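PDB 3NQP: SusD superfamily protein from Bacteroides fragilis NCTC 9343, which probably serves as an outer-membrane lipoprotein of the SusD family that captures glycans at the cell surface for uptake. Local coordinates for residues A38-Q41 with H42-F46; G290-K293 with N294-Q297; Q325-D328 with D329-R333; A429-T432 with T433-A437; G465-L468 with V469-K472. One frame throughout, in Å; residues are numbered along the deposited sequence.

Interaction 1: residues A38-Q41 with H42-F46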
# COMPACT_ATOMS: atom_id res chain seq x y z
N ALA A 38 -0.04 -3.04 12.37
CA ALA A 38 -0.39 -3.83 11.16
C ALA A 38 0.03 -3.19 9.84
O ALA A 38 -0.23 -3.75 8.76
CB ALA A 38 -1.88 -4.09 11.13
N ALA A 39 0.73 -2.05 9.90
CA ALA A 39 1.08 -1.32 8.69
C ALA A 39 2.06 -2.06 7.77
O ALA A 39 1.93 -2.02 6.55
CB ALA A 39 1.63 0.05 9.03
N TRP A 40 3.04 -2.75 8.35
CA TRP A 40 3.99 -3.48 7.51
C TRP A 40 3.23 -4.56 6.75
O TRP A 40 3.40 -4.74 5.55
CB TRP A 40 5.09 -4.10 8.37
CG TRP A 40 6.10 -4.87 7.59
CD1 TRP A 40 6.04 -6.21 7.28
CD2 TRP A 40 7.34 -4.39 7.04
NE1 TRP A 40 7.14 -6.58 6.59
CE2 TRP A 40 7.96 -5.50 6.42
CE3 TRP A 40 7.96 -3.16 7.00
CZ2 TRP A 40 9.18 -5.39 5.78
CZ3 TRP A 40 9.19 -3.04 6.39
CH2 TRP A 40 9.79 -4.14 5.78
N GLN A 41 2.35 -5.28 7.44
CA GLN A 41 1.61 -6.32 6.75
C GLN A 41 0.72 -5.75 5.64
O GLN A 41 0.57 -6.37 4.57
CB GLN A 41 0.75 -7.13 7.74
CG GLN A 41 -0.06 -8.16 7.10
CD GLN A 41 -0.70 -9.06 8.13
OE1 GLN A 41 -0.19 -10.16 8.40
NE2 GLN A 41 -1.82 -8.59 8.73
N HIS A 42 0.08 -4.62 5.92
CA HIS A 42 -0.84 -4.01 4.97
C HIS A 42 -0.10 -3.57 3.69
O HIS A 42 -0.54 -3.85 2.55
CB HIS A 42 -1.59 -2.84 5.60
CG HIS A 42 -2.28 -1.97 4.61
ND1 HIS A 42 -3.47 -2.33 4.03
CD2 HIS A 42 -1.94 -0.78 4.06
CE1 HIS A 42 -3.84 -1.40 3.16
NE2 HIS A 42 -2.91 -0.45 3.15
N THR A 43 1.02 -2.87 3.88
CA THR A 43 1.72 -2.23 2.80
C THR A 43 2.69 -3.21 2.15
O THR A 43 2.65 -3.41 0.91
CB THR A 43 2.46 -0.98 3.33
OG1 THR A 43 1.49 0.02 3.69
CG2 THR A 43 3.46 -0.45 2.31
N ILE A 44 3.51 -3.85 2.95
CA ILE A 44 4.60 -4.70 2.38
C ILE A 44 4.06 -6.13 2.13
O ILE A 44 4.01 -6.58 0.99
CB ILE A 44 5.84 -4.76 3.23
CG1 ILE A 44 6.40 -3.34 3.52
CG2 ILE A 44 6.89 -5.66 2.57
CD1 ILE A 44 6.93 -2.54 2.32
N THR A 45 3.65 -6.86 3.16
CA THR A 45 3.26 -8.27 2.96
C THR A 45 2.13 -8.44 1.94
O THR A 45 2.28 -9.21 0.99
CB THR A 45 2.93 -8.98 4.29
OG1 THR A 45 3.95 -8.61 5.23
CG2 THR A 45 2.87 -10.53 4.12
N PHE A 46 1.07 -7.67 2.11
CA PHE A 46 -0.12 -7.75 1.26
C PHE A 46 0.04 -6.93 -0.05
O PHE A 46 -0.26 -7.41 -1.13
CB PHE A 46 -1.32 -7.22 2.01
CG PHE A 46 -1.80 -8.05 3.16
CD1 PHE A 46 -1.48 -9.41 3.30
CD2 PHE A 46 -2.70 -7.51 4.06
CE1 PHE A 46 -2.01 -10.16 4.37
CE2 PHE A 46 -3.25 -8.28 5.12
CZ PHE A 46 -2.88 -9.59 5.28
O HOH W 1 6.66 -9.37 5.54
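I44 lays its CG1 over the six-membered ring of W40, 3.7 Å from the ring centroid and almost on the ring normal, a CH-pi contact made one turn along the helix. A second such contact joins Q41 to F46: Q41 CG sits over one face of the F46 ring, 3.8 Å from its centroid and displaced toward the rim. The chain of Q41 runs extended from a CG placed anti to the backbone N (chi1 178°), which carries the carboxamide past the CZ end of the ring, its plane 17° from that of the ring. Both pairs sit where helix 39-48 widens into a pi-type turn at 42-46. W40 O accepts from I44 N at 2.8 Å and from T45 N at 3.2 Å, the donors arriving from opposite faces of the carbonyl plane, and F46 N reaches back five residues to Q41 O at 2.8 Å. A water then bridges side chains, accepting from W40 NE1 at 3.0 Å and lying 2.8 Å from T45 OG1. Further out, Y317 meets the indole edge-to-face, and Y377 of strand 377-381 touches both W40 and I44. The amide of Q41 is fixed by NE2 bonding to G86 O, while D130 of helix 110-135 touches F46 and binds H42 ND1.

Interaction 2: residues G290-K293 with N294-Q297; sequences GSTK and NRYQ
R295 curls back over the start of its own turn to reach S291, and the polar side-chain bonds begin there. Its NH1 donates to S291 OG at 2.9 Å with a bent N-H...O angle of 140°, the hydroxyl oxygen being tilted out of the guanidinium plane by 22°. S291 presents that oxygen from a rotamer in which OG is wedged between the backbone N and the carbonyl carbon (chi1 53°), while R295 runs extended from CG to NE, and S291 O lies over one face of its guanidinium. K293 makes a separate bond on the first segment: bent at its last torsion, it brings NZ to a lone pair of G290 O at 2.7 Å, and the same nitrogen also bonds V287 O.

A water adds a further link, donating to T292 OG1 at 2.9 Å and accepting from R295 NH1 at 2.9 Å. T292 OG1 has another partner in D61.

The backbone bonds are those of a 3-10 turn, each spanning three residues: N294 N to S291 O at 3.1 Å and R295 N to T292 O at 2.8 Å. Both donors stand well above the carbonyl planes. Van der Waals contact is slight by comparison: the side chains of K293 and N294 lie side by side, pointing the same way.

The turn belongs to the long loop between strand 265-269 and helix 321-325, and it rests on the hairpin of strands 338-344 and 351-358: T292 touches S341 and H357, and R295 makes a cation-pi contact with Y354.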
# COMPACT_ATOMS: atom_id res chain seq x y z
N GLY A 290 27.86 -7.26 5.74
CA GLY A 290 27.45 -7.38 4.35
C GLY A 290 28.50 -6.94 3.35
O GLY A 290 29.48 -6.33 3.71
N SER A 291 28.24 -7.20 2.08
CA SER A 291 29.23 -7.00 1.04
C SER A 291 29.04 -5.67 0.32
O SER A 291 29.98 -5.19 -0.31
CB SER A 291 29.18 -8.15 0.00
OG SER A 291 27.85 -8.31 -0.48
N THR A 292 27.84 -5.08 0.40
CA THR A 292 27.58 -3.80 -0.31
C THR A 292 28.63 -2.73 0.02
O THR A 292 29.11 -2.03 -0.86
CB THR A 292 26.13 -3.26 -0.03
OG1 THR A 292 25.17 -4.27 -0.39
CG2 THR A 292 25.83 -1.99 -0.81
N LYS A 293 29.02 -2.63 1.29
CA LYS A 293 29.98 -1.59 1.74
C LYS A 293 31.29 -1.59 0.98
O LYS A 293 31.95 -0.55 0.93
CB LYS A 293 30.29 -1.67 3.22
CG LYS A 293 30.82 -3.03 3.70
CD LYS A 293 31.36 -2.98 5.14
CE LYS A 293 31.91 -4.36 5.61
NZ LYS A 293 30.85 -5.44 5.87
N ASN A 294 31.67 -2.73 0.43
CA ASN A 294 32.94 -2.85 -0.30
C ASN A 294 32.76 -2.69 -1.80
O ASN A 294 33.71 -2.81 -2.52
CB ASN A 294 33.63 -4.18 0.02
CG ASN A 294 33.95 -4.32 1.49
OD1 ASN A 294 34.44 -3.38 2.12
ND2 ASN A 294 33.65 -5.46 2.05
N ARG A 295 31.55 -2.42 -2.27
CA ARG A 295 31.36 -2.20 -3.69
C ARG A 295 31.42 -0.66 -3.88
O ARG A 295 31.99 0.06 -3.03
CB ARG A 295 30.04 -2.82 -4.16
CG ARG A 295 30.01 -4.32 -3.99
CD ARG A 295 29.01 -5.09 -4.86
NE ARG A 295 29.24 -6.51 -4.59
CZ ARG A 295 28.66 -7.21 -3.61
NH1 ARG A 295 27.73 -6.66 -2.83
NH2 ARG A 295 29.00 -8.47 -3.40
N TYR A 296 30.86 -0.17 -4.99
CA TYR A 296 31.07 1.21 -5.40
C TYR A 296 29.76 1.94 -5.66
O TYR A 296 28.75 1.34 -5.97
CB TYR A 296 31.96 1.27 -6.65
CG TYR A 296 33.29 0.63 -6.41
CD1 TYR A 296 34.34 1.37 -5.91
CD2 TYR A 296 33.46 -0.75 -6.59
CE1 TYR A 296 35.56 0.77 -5.63
CE2 TYR A 296 34.68 -1.36 -6.31
CZ TYR A 296 35.72 -0.59 -5.81
OH TYR A 296 36.95 -1.16 -5.56
N GLN A 297 29.81 3.25 -5.50
CA GLN A 297 28.77 4.16 -5.90
C GLN A 297 28.95 4.53 -7.36
O GLN A 297 30.01 4.31 -7.95
CB GLN A 297 28.84 5.41 -5.04
CG GLN A 297 28.96 5.08 -3.55
CD GLN A 297 28.87 6.30 -2.67
OE1 GLN A 297 27.94 7.09 -2.79
NE2 GLN A 297 29.79 6.42 -1.73
O HOH W 2 25.66 -4.63 -3.26

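Interaction 3: residues Q325-D328 with D329-R333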
# COMPACT_ATOMS: atom_id res chain seq x y z
N GLN A 325 16.27 0.51 -13.07
CA GLN A 325 16.65 0.83 -14.46
C GLN A 325 15.47 1.32 -15.30
O GLN A 325 15.68 1.97 -16.33
CB GLN A 325 17.25 -0.40 -15.14
CG GLN A 325 18.54 -0.86 -14.52
CD GLN A 325 19.01 -2.17 -15.08
OE1 GLN A 325 18.23 -3.11 -15.26
NE2 GLN A 325 20.29 -2.25 -15.37
N ASN A 326 14.25 1.02 -14.86
CA ASN A 326 13.04 1.56 -15.53
C ASN A 326 12.86 3.07 -15.42
O ASN A 326 12.15 3.68 -16.22
CB ASN A 326 11.77 0.94 -14.94
CG ASN A 326 11.35 -0.36 -15.63
OD1 ASN A 326 11.94 -0.77 -16.64
ND2 ASN A 326 10.31 -1.01 -15.09
N PHE A 327 13.44 3.68 -14.40
CA PHE A 327 13.41 5.14 -14.28
C PHE A 327 14.40 5.82 -15.24
O PHE A 327 15.57 5.44 -15.29
CB PHE A 327 13.80 5.58 -12.86
CG PHE A 327 12.80 5.21 -11.78
CD1 PHE A 327 11.79 6.08 -11.42
CD2 PHE A 327 12.94 4.05 -11.04
CE1 PHE A 327 10.91 5.78 -10.38
CE2 PHE A 327 12.03 3.72 -10.02
CZ PHE A 327 11.02 4.61 -9.69
N ASP A 328 13.97 6.87 -15.94
CA ASP A 328 14.90 7.81 -16.59
C ASP A 328 15.73 8.52 -15.54
O ASP A 328 15.27 8.74 -14.42
CB ASP A 328 14.13 8.88 -17.37
CG ASP A 328 13.35 8.31 -18.50
OD1 ASP A 328 13.90 7.45 -19.20
OD2 ASP A 328 12.19 8.70 -18.69
N ASP A 329 16.97 8.88 -15.89
CA ASP A 329 17.82 9.58 -14.94
C ASP A 329 17.24 10.95 -14.57
O ASP A 329 17.53 11.44 -13.50
CB ASP A 329 19.25 9.76 -15.46
CG ASP A 329 20.05 8.46 -15.45
OD1 ASP A 329 19.81 7.53 -14.64
OD2 ASP A 329 20.98 8.39 -16.27
N ALA A 330 16.42 11.54 -15.45
CA ALA A 330 15.85 12.87 -15.21
C ALA A 330 14.64 12.81 -14.29
O ALA A 330 14.11 13.83 -13.94
CB ALA A 330 15.45 13.55 -16.53
N ASP A 331 14.20 11.61 -13.95
CA ASP A 331 13.07 11.37 -13.04
C ASP A 331 13.65 11.42 -11.61
O ASP A 331 14.40 10.54 -11.21
CB ASP A 331 12.46 10.01 -13.36
CG ASP A 331 11.22 9.66 -12.58
OD1 ASP A 331 11.02 10.17 -11.46
OD2 ASP A 331 10.44 8.83 -13.10
N THR A 332 13.27 12.44 -10.84
CA THR A 332 13.77 12.64 -9.47
C THR A 332 13.37 11.48 -8.54
O THR A 332 14.01 11.28 -7.54
CB THR A 332 13.23 13.95 -8.85
OG1 THR A 332 11.80 13.88 -8.75
CG2 THR A 332 13.61 15.16 -9.74
N ARG A 333 12.34 10.70 -8.89
CA ARG A 333 11.97 9.55 -8.04
C ARG A 333 13.07 8.50 -8.01
O ARG A 333 13.14 7.69 -7.08
CB ARG A 333 10.67 8.92 -8.51
CG ARG A 333 9.47 9.87 -8.48
CD ARG A 333 8.24 9.23 -9.05
NE ARG A 333 8.35 9.09 -10.50
CZ ARG A 333 7.33 8.97 -11.33
NH1 ARG A 333 6.07 8.90 -10.89
NH2 ARG A 333 7.56 8.88 -12.62
O HOH W 3 11.11 7.81 -15.35
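D331 N donates to D328 O at 3.1 Å, closing a type I beta turn from D328 to D331 that delivers the chain to helix 333-337. This is the backbone bond between the two segments, and its donor lies far above the carbonyl plane of D328.

The other polar contacts gather on the carboxylate of D331, whose CG, anti to the backbone N (chi1 -176°), places it near R333 N and the edge of F327. Its OD1 accepts from R333 N at 2.9 Å, an Asx-type turn that caps the approach to the helix, and from R333 NE at 3.0 Å on its syn lone pair. OD2 forms a salt bridge with R333 NH2 at 2.9 Å, a straight bond (163°) with the oxygen in the guanidinium plane. The arginine thus grips the acid side-on through NE and NH2, one nitrogen to each oxygen, which fixes the rotation of both groups. A water donates to the same OD2 at 2.6 Å and accepts from D328 N, tying the turn's first residue to its last. So many donors around a buried carboxylate would be expected to favour its charged form. E441 and E445 of helix 431-445 form salt bridges with R333 in turn, so that the arginine is shared among three acids.

The ring of F327 makes the remaining contacts. The D331 carboxylate stands at its edge, turned 76° from the ring plane, with OD2 3.5 Å from F327 CD1. Carbon-to-carbon packing comes from the neighbouring ring atom, F327 CE1, which rests 3.7 Å from R333 CB.

Interaction 4: residues A429-T432 with T433-A437; sequences ADFT and TNELA
F431 and E435 lie side by side on the packed flank of this helix start, pointing the same way, with the carboxylate near F431 CE1 and CZ, its plane 37° from that of the ring, and F431 CZ 3.6 Å from E435 OE1. The glutamate is bent at its second torsion (chi2 87°), which folds its carboxylate up beside the ring. A salt bridge to K216 and hydrogen bonds from N394 and the backbone of T460 hold this buried acid in place. Next to it, T432 CG2 packs 3.7 Å from L436 CD1, while the hydroxyl of T432 bonds L461 O. The buried amide of N434 is likewise engaged, by Y425, T428 and N394.

These side chains ride on the first turns of helix 431-445, where E435 N bonds F431 O at 2.8 Å and L436 N bonds T432 O at 3.0 Å. D430 is the N-cap: its OD1 accepts from T433 N at 2.7 Å, and its carbonyl takes N434 N almost straight, at 172°.

The cap itself belongs to the solvent side, where D430 and T433 are both exposed. T433 OG1 also donates to D430 OD1, at a short 2.5 Å, and reaches it from the opposite face of the carboxylate plane to T433 N. One oxygen is thus gripped twice by a single residue. Lying at the amino end of the helix, the negative charge of D430 would be stabilised by the helix dipole.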
# COMPACT_ATOMS: atom_id res chain seq x y z
N ALA A 429 -6.58 6.24 -27.75
CA ALA A 429 -7.81 5.47 -27.62
C ALA A 429 -7.60 4.00 -27.22
O ALA A 429 -8.55 3.28 -26.89
CB ALA A 429 -8.62 5.55 -28.94
N ASP A 430 -6.35 3.57 -27.22
CA ASP A 430 -6.03 2.21 -26.92
C ASP A 430 -6.09 1.97 -25.42
O ASP A 430 -5.21 2.44 -24.63
CB ASP A 430 -4.63 1.89 -27.44
CG ASP A 430 -4.31 0.41 -27.35
OD1 ASP A 430 -3.55 0.01 -26.46
OD2 ASP A 430 -4.86 -0.34 -28.15
N PHE A 431 -7.11 1.20 -25.02
CA PHE A 431 -7.33 0.88 -23.63
C PHE A 431 -6.09 0.26 -23.00
O PHE A 431 -5.70 0.62 -21.89
CB PHE A 431 -8.51 -0.08 -23.45
CG PHE A 431 -8.82 -0.40 -22.01
CD1 PHE A 431 -8.10 -1.39 -21.34
CD2 PHE A 431 -9.83 0.27 -21.34
CE1 PHE A 431 -8.34 -1.68 -19.99
CE2 PHE A 431 -10.09 -0.03 -19.97
CZ PHE A 431 -9.34 -1.02 -19.32
N THR A 432 -5.45 -0.66 -23.71
CA THR A 432 -4.32 -1.40 -23.16
C THR A 432 -3.17 -0.44 -22.88
O THR A 432 -2.50 -0.51 -21.85
CB THR A 432 -3.85 -2.52 -24.11
OG1 THR A 432 -4.92 -3.47 -24.33
CG2 THR A 432 -2.65 -3.28 -23.50
N THR A 433 -2.91 0.45 -23.83
CA THR A 433 -1.74 1.35 -23.67
C THR A 433 -1.98 2.22 -22.44
O THR A 433 -1.07 2.43 -21.64
CB THR A 433 -1.55 2.20 -24.92
OG1 THR A 433 -1.42 1.32 -26.03
CG2 THR A 433 -0.27 3.14 -24.85
N ASN A 434 -3.20 2.74 -22.29
CA ASN A 434 -3.59 3.53 -21.15
C ASN A 434 -3.49 2.76 -19.83
O ASN A 434 -2.92 3.27 -18.86
CB ASN A 434 -5.03 4.02 -21.27
CG ASN A 434 -5.21 5.18 -22.27
OD1 ASN A 434 -4.31 6.01 -22.48
ND2 ASN A 434 -6.38 5.21 -22.89
N GLU A 435 -4.08 1.57 -19.76
CA GLU A 435 -4.02 0.77 -18.50
C GLU A 435 -2.57 0.50 -18.10
O GLU A 435 -2.19 0.67 -16.93
CB GLU A 435 -4.77 -0.56 -18.67
CG GLU A 435 -5.14 -1.20 -17.39
CD GLU A 435 -6.48 -0.72 -16.84
OE1 GLU A 435 -6.90 0.42 -17.14
OE2 GLU A 435 -7.11 -1.48 -16.09
N LEU A 436 -1.73 0.11 -19.05
CA LEU A 436 -0.32 -0.15 -18.75
C LEU A 436 0.45 1.11 -18.36
O LEU A 436 1.33 1.05 -17.51
CB LEU A 436 0.37 -0.90 -19.88
CG LEU A 436 -0.19 -2.30 -20.23
CD1 LEU A 436 0.41 -2.84 -21.53
CD2 LEU A 436 -0.03 -3.34 -19.03
N ALA A 437 0.13 2.22 -18.99
CA ALA A 437 0.72 3.51 -18.64
C ALA A 437 0.39 3.89 -17.19
O ALA A 437 1.24 4.45 -16.48
CB ALA A 437 0.28 4.61 -19.65

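Interaction 5: residues G465-L468 with V469-K472; sequences GTPL and VFCK
V469 opens the second segment by packing its CG1 4.0 Å from P467 CB, on a chain that is already coiling into a short 3-10 turn. The CG1 branch takes the cramped position between the backbone N and the carbonyl carbon (chi1 64°), which also brings it over the centre of the F470 ring, 4.0 Å above the plane of that ring. W453 and L456 of helix 452-458 touch V469 as well, so the turn packs against that helix through this residue.

F470 follows and completes the first three-residue bond, its N donating to P467 O at 3.0 Å from well above the carbonyl plane. Its side chain runs alongside the proline, with F470 CD2 4.1 Å from P467 CB. T466 crosses it at about a right angle: the methyl CG2 lies at the edge of the ring, near its plane, and comes 3.8 Å from F470 CB. L492 touches the side chains of F470 and V469 alike.

C471 continues the pattern, its N reaching L468 O at 3.1 Å with the donor again far above the plane of the acceptor. Here the chain leaves the 3-10 turn, while the cysteine side chain points back to the first segment. Its SG, anti to the carbonyl carbon, lies 4.3 Å from L468 CD2 and 3.9 Å from the CG2 methyl of T466.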
# COMPACT_ATOMS: atom_id res chain seq x y z
N GLY A 465 -11.67 -7.25 -19.61
CA GLY A 465 -10.84 -8.37 -19.99
C GLY A 465 -10.03 -9.00 -18.86
O GLY A 465 -10.39 -8.91 -17.69
N THR A 466 -8.88 -9.59 -19.20
CA THR A 466 -8.11 -10.41 -18.25
C THR A 466 -7.34 -9.59 -17.21
O THR A 466 -6.66 -8.63 -17.58
CB THR A 466 -7.10 -11.25 -19.03
OG1 THR A 466 -7.79 -11.86 -20.12
CG2 THR A 466 -6.47 -12.34 -18.15
N PRO A 467 -7.42 -9.97 -15.92
CA PRO A 467 -6.56 -9.31 -14.93
C PRO A 467 -5.09 -9.32 -15.33
O PRO A 467 -4.56 -10.33 -15.89
CB PRO A 467 -6.77 -10.14 -13.68
CG PRO A 467 -8.18 -10.63 -13.80
CD PRO A 467 -8.42 -10.87 -15.29
N LEU A 468 -4.42 -8.21 -15.07
CA LEU A 468 -3.03 -8.10 -15.51
C LEU A 468 -2.08 -9.09 -14.82
O LEU A 468 -1.02 -9.36 -15.35
CB LEU A 468 -2.50 -6.68 -15.37
CG LEU A 468 -2.99 -5.65 -16.38
CD1 LEU A 468 -2.26 -4.30 -16.13
CD2 LEU A 468 -2.91 -6.13 -17.88
N VAL A 469 -2.44 -9.61 -13.64
CA VAL A 469 -1.64 -10.64 -12.96
C VAL A 469 -1.48 -11.89 -13.87
O VAL A 469 -0.46 -12.60 -13.79
CB VAL A 469 -2.27 -11.05 -11.61
CG1 VAL A 469 -3.63 -11.71 -11.86
CG2 VAL A 469 -1.35 -11.97 -10.82
N PHE A 470 -2.45 -12.14 -14.76
CA PHE A 470 -2.38 -13.26 -15.72
C PHE A 470 -1.76 -12.97 -17.10
O PHE A 470 -1.68 -13.89 -17.96
CB PHE A 470 -3.79 -13.82 -15.97
CG PHE A 470 -4.48 -14.39 -14.73
CD1 PHE A 470 -3.88 -15.35 -13.93
CD2 PHE A 470 -5.80 -14.01 -14.44
CE1 PHE A 470 -4.56 -15.91 -12.83
CE2 PHE A 470 -6.49 -14.58 -13.34
CZ PHE A 470 -5.84 -15.51 -12.51
N CYS A 471 -1.28 -11.74 -17.31
CA CYS A 471 -0.75 -11.32 -18.61
C CYS A 471 0.73 -11.02 -18.50
O CYS A 471 1.20 -10.44 -17.51
CB CYS A 471 -1.49 -10.07 -19.11
SG CYS A 471 -3.30 -10.23 -19.17
N LYS A 472 1.47 -11.37 -19.55
CA LYS A 472 2.90 -11.06 -19.59
C LYS A 472 3.14 -9.55 -19.49
O LYS A 472 4.16 -9.11 -18.96
CB LYS A 472 3.57 -11.65 -20.86
CG LYS A 472 3.07 -11.10 -22.20
CD LYS A 472 3.88 -11.76 -23.40
CE LYS A 472 3.52 -11.13 -24.75
NZ LYS A 472 2.03 -11.06 -25.00

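In the fold
All five contacts are local, joining neighbours in sequence, yet they lie at different depths. The centre of interaction 1, a buried contact, lies about 7 Å from the centre of the chain, whereas that of interaction 2, on the surface, lies about 30 Å from it. Interactions 4 and 5 are direct neighbours: their centres are 13 Å apart, and L436 CD2 packs 3.8 Å from L468 CD1, so that the 3-10 turn leans on helix 431-445. The same helix also runs from interaction 4 to the arginine of interaction 3, the nearest atoms of the two contacts being about 9 Å apart. A bound acetate, probably from crystallisation, lies about 4 Å from the side chain of Q41 in interaction 1.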